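Local coordinates for armadillo repeat protein arm00016 (Synthetic construct, PDB 4D4E), which is a computationally designed armadillo repeat scaffold, probably meant to bind extended peptides in a modular, repeat-by-repeat fashion, at residues Gly168-Ile173 / Asn212-Lys217. Sequence-based numbering, arbitrary orientation.
Sequences GNNEQI and NEMKQK
In this armadillo stack the first turns of helices 170-178 and 212-221 lie side by side and meet through Met214, Ile173 and Asn170, with the one thioether carrying the whole contact. SD and CE both lie against the CG2 methyl of Ile173 in van der Waals contact, SD at 3.5 Å from that CG2, and the two side chains cross at about a right angle. CE also meets the backbone of Asn170, 3.7 Å from Asn170 O, and lies near its OD1. Beyond CG the methionine is extended (chi2 165°, chi3 180°), which carries sulfur and methyl far enough to touch a helix whose nearest CA, that of Ile173, is 8.5 Å from Met214 CA. In the armadillo solenoid helices 170-178 and 212-221 each follow a long helix, 152-166 and 194-208 respectively, and this contact joins the two shorter ones. Shortened to an alanine here, the side chain at Met214 would lose both SD and CE, and Ile173 CG2 and the Asn170 carbonyl would probably be left facing a gap between the two helix starts. Two side-chain bonds close the start of helix 170-178: Asn169, its N-cap, takes the N-H of Gln172 on OD1, with Gln172 N 2.8 Å from Asn169 OD1. In return Gln172 OE1 accepts from Asn169 N at 2.9 Å with a nearly straight bond (167°), completing a capping box. Gln172 NE2 continues outward to Asn128 O and Gln132 OE1, tying this helix start to helix 128-136.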
ATOM      1  N   GLY A 168      -5.075   4.622  11.042  1.00 24.51           N
ATOM      2  CA  GLY A 168      -4.254   5.629  11.717  1.00 26.07           C
ATOM      3  C   GLY A 168      -5.081   6.479  12.686  1.00 28.19           C
ATOM      4  O   GLY A 168      -6.100   6.006  13.258  1.00 27.29           O
ATOM      5  N   ASN A 169      -4.612   7.711  12.899  1.00 27.82           N
ATOM      6  CA  ASN A 169      -5.104   8.566  13.990  1.00 28.70           C
ATOM      7  C   ASN A 169      -6.238   9.410  13.456  1.00 29.07           C
ATOM      8  O   ASN A 169      -6.516   9.381  12.237  1.00 27.89           O
ATOM      9  CB  ASN A 169      -3.939   9.368  14.597  1.00 27.11           C
ATOM     10  CG  ASN A 169      -3.383  10.447  13.673  1.00 27.75           C
ATOM     11  OD1 ASN A 169      -4.115  11.077  12.888  1.00 27.01           O
ATOM     12  ND2 ASN A 169      -2.095  10.770  13.863  1.00 28.46           N
ATOM     13  N   ASN A 170      -6.925  10.146  14.298  1.00 28.55           N
ATOM     14  CA  ASN A 170      -8.122  10.785  13.778  1.00 32.90           C
ATOM     15  C   ASN A 170      -7.793  11.949  12.834  1.00 32.03           C
ATOM     16  O   ASN A 170      -8.541  12.236  11.922  1.00 32.11           O
ATOM     17  CB  ASN A 170      -9.131  11.103  14.902  1.00 35.99           C
ATOM     18  CG  ASN A 170      -9.971   9.859  15.316  1.00 42.36           C
ATOM     19  OD1 ASN A 170     -10.553   9.102  14.475  1.00 41.90           O
ATOM     20  ND2 ASN A 170     -10.098   9.684  16.617  1.00 46.70           N
ATOM     21  N   GLU A 171      -6.615  12.543  12.986  1.00 30.56           N
ATOM     22  CA  GLU A 171      -6.148  13.498  11.988  1.00 32.86           C
ATOM     23  C   GLU A 171      -6.090  12.807  10.566  1.00 31.20           C
ATOM     24  O   GLU A 171      -6.593  13.340   9.566  1.00 27.20           O
ATOM     25  CB  GLU A 171      -4.766  14.032  12.409  1.00 35.97           C
ATOM     26  CG  GLU A 171      -4.077  14.804  11.331  1.00 43.03           C
ATOM     27  CD  GLU A 171      -3.110  15.798  11.885  1.00 44.45           C
ATOM     28  OE1 GLU A 171      -2.072  15.385  12.425  1.00 42.24           O
ATOM     29  OE2 GLU A 171      -3.413  16.994  11.771  1.00 47.79           O
ATOM     30  N   GLN A 172      -5.522  11.604  10.510  1.00 29.95           N
ATOM     31  CA  GLN A 172      -5.233  10.940   9.208  1.00 29.72           C
ATOM     32  C   GLN A 172      -6.509  10.482   8.561  1.00 31.14           C
ATOM     33  O   GLN A 172      -6.650  10.504   7.307  1.00 29.99           O
ATOM     34  CB  GLN A 172      -4.285   9.794   9.440  1.00 27.09           C
ATOM     35  CG  GLN A 172      -2.967  10.392   9.902  1.00 26.29           C
ATOM     36  CD  GLN A 172      -2.038   9.422  10.560  1.00 27.37           C
ATOM     37  OE1 GLN A 172      -2.439   8.339  11.047  1.00 25.82           O
ATOM     38  NE2 GLN A 172      -0.759   9.819  10.636  1.00 30.55           N
ATOM     39  N   ILE A 173      -7.452  10.084   9.426  1.00 27.89           N
ATOM     40  CA  ILE A 173      -8.768   9.684   8.966  1.00 30.40           C
ATOM     41  C   ILE A 173      -9.474  10.888   8.333  1.00 31.22           C
ATOM     42  O   ILE A 173     -10.076  10.755   7.270  1.00 28.11           O
ATOM     43  CB  ILE A 173      -9.609   9.034  10.095  1.00 30.17           C
ATOM     44  CG1 ILE A 173      -9.060   7.643  10.459  1.00 29.42           C
ATOM     45  CG2 ILE A 173     -11.063   8.888   9.662  1.00 32.11           C
ATOM     46  CD1 ILE A 173      -9.693   7.071  11.717  1.00 32.57           C
ATOM     47  N   ASN A 212     -18.421  11.279  15.056  1.00 65.23           N
ATOM     48  CA  ASN A 212     -19.793  11.144  14.568  1.00 58.19           C
ATOM     49  C   ASN A 212     -20.017  11.931  13.307  1.00 58.23           C
ATOM     50  O   ASN A 212     -20.912  11.614  12.487  1.00 54.14           O
ATOM     51  CB  ASN A 212     -20.778  11.510  15.667  1.00 61.43           C
ATOM     52  CG  ASN A 212     -20.678  10.563  16.841  1.00 61.33           C
ATOM     53  OD1 ASN A 212     -19.578  10.252  17.309  1.00 60.89           O
ATOM     54  ND2 ASN A 212     -21.817  10.072  17.297  1.00 56.63           N
ATOM     55  N   GLU A 213     -19.183  12.954  13.154  1.00 51.96           N
ATOM     56  CA  GLU A 213     -18.882  13.497  11.851  1.00 50.17           C
ATOM     57  C   GLU A 213     -18.481  12.349  10.922  1.00 46.60           C
ATOM     58  O   GLU A 213     -18.939  12.269   9.792  1.00 42.21           O
ATOM     59  CB  GLU A 213     -17.707  14.473  11.961  1.00 57.32           C
ATOM     60  CG  GLU A 213     -17.466  15.299  10.713  1.00 65.60           C
ATOM     61  CD  GLU A 213     -18.643  16.198  10.405  1.00 69.35           C
ATOM     62  OE1 GLU A 213     -18.776  17.247  11.060  1.00 69.39           O
ATOM     63  OE2 GLU A 213     -19.437  15.840   9.511  1.00 79.61           O
ATOM     64  N   MET A 214     -17.607  11.467  11.380  1.00 43.23           N
ATOM     65  CA  MET A 214     -17.096  10.415  10.461  1.00 42.15           C
ATOM     66  C   MET A 214     -18.135   9.328  10.202  1.00 39.47           C
ATOM     67  O   MET A 214     -18.345   8.958   9.058  1.00 36.26           O
ATOM     68  CB  MET A 214     -15.761   9.866  10.926  1.00 40.60           C
ATOM     69  CG  MET A 214     -14.689  10.949  10.919  1.00 39.01           C
ATOM     70  SD  MET A 214     -13.397  10.230  11.872  1.00 44.53           S
ATOM     71  CE  MET A 214     -12.143  11.552  11.833  1.00 46.25           C
ATOM     72  N   LYS A 215     -18.840   8.906  11.257  1.00 39.97           N
ATOM     73  CA  LYS A 215     -19.977   8.005  11.106  1.00 38.86           C
ATOM     74  C   LYS A 215     -21.024   8.620  10.159  1.00 43.65           C
ATOM     75  O   LYS A 215     -21.614   7.913   9.350  1.00 40.20           O
ATOM     76  CB  LYS A 215     -20.611   7.661  12.438  1.00 38.46           C
ATOM     77  CG  LYS A 215     -19.761   6.902  13.444  1.00 37.95           C
ATOM     78  CD  LYS A 215     -20.569   6.781  14.753  1.00 36.02           C
ATOM     79  CE  LYS A 215     -19.987   5.779  15.742  1.00 37.32           C
ATOM     80  NZ  LYS A 215     -18.544   6.011  16.021  1.00 35.30           N
ATOM     81  N   GLN A 216     -21.241   9.931  10.242  1.00 45.70           N
ATOM     82  CA  GLN A 216     -22.283  10.593   9.449  1.00 45.52           C
ATOM     83  C   GLN A 216     -21.864  10.683   8.013  1.00 41.80           C
ATOM     84  O   GLN A 216     -22.666  10.482   7.101  1.00 43.24           O
ATOM     85  CB  GLN A 216     -22.606  11.980  10.038  1.00 53.81           C
ATOM     86  CG  GLN A 216     -23.235  12.998   9.084  1.00 66.46           C
ATOM     87  CD  GLN A 216     -23.004  14.444   9.547  1.00 77.30           C
ATOM     88  OE1 GLN A 216     -23.555  14.876  10.567  1.00 70.97           O
ATOM     89  NE2 GLN A 216     -22.176  15.192   8.803  1.00 74.07           N
ATOM     90  N   LYS A 217     -20.585  10.963   7.808  1.00 40.55           N
ATOM     91  CA  LYS A 217     -20.002  10.969   6.450  1.00 39.38           C
ATOM     92  C   LYS A 217     -20.165   9.580   5.732  1.00 35.29           C
ATOM     93  O   LYS A 217     -20.545   9.517   4.506  1.00 31.00           O
ATOM     94  CB  LYS A 217     -18.532  11.377   6.508  1.00 39.34           C
ATOM     95  CG  LYS A 217     -18.250  12.851   6.815  1.00 47.03           C
ATOM     96  CD  LYS A 217     -18.463  13.752   5.607  1.00 49.25           C
ATOM     97  CE  LYS A 217     -18.467  15.234   6.006  1.00 56.92           C
ATOM     98  NZ  LYS A 217     -17.282  15.969   5.469  1.00 56.86           N
TER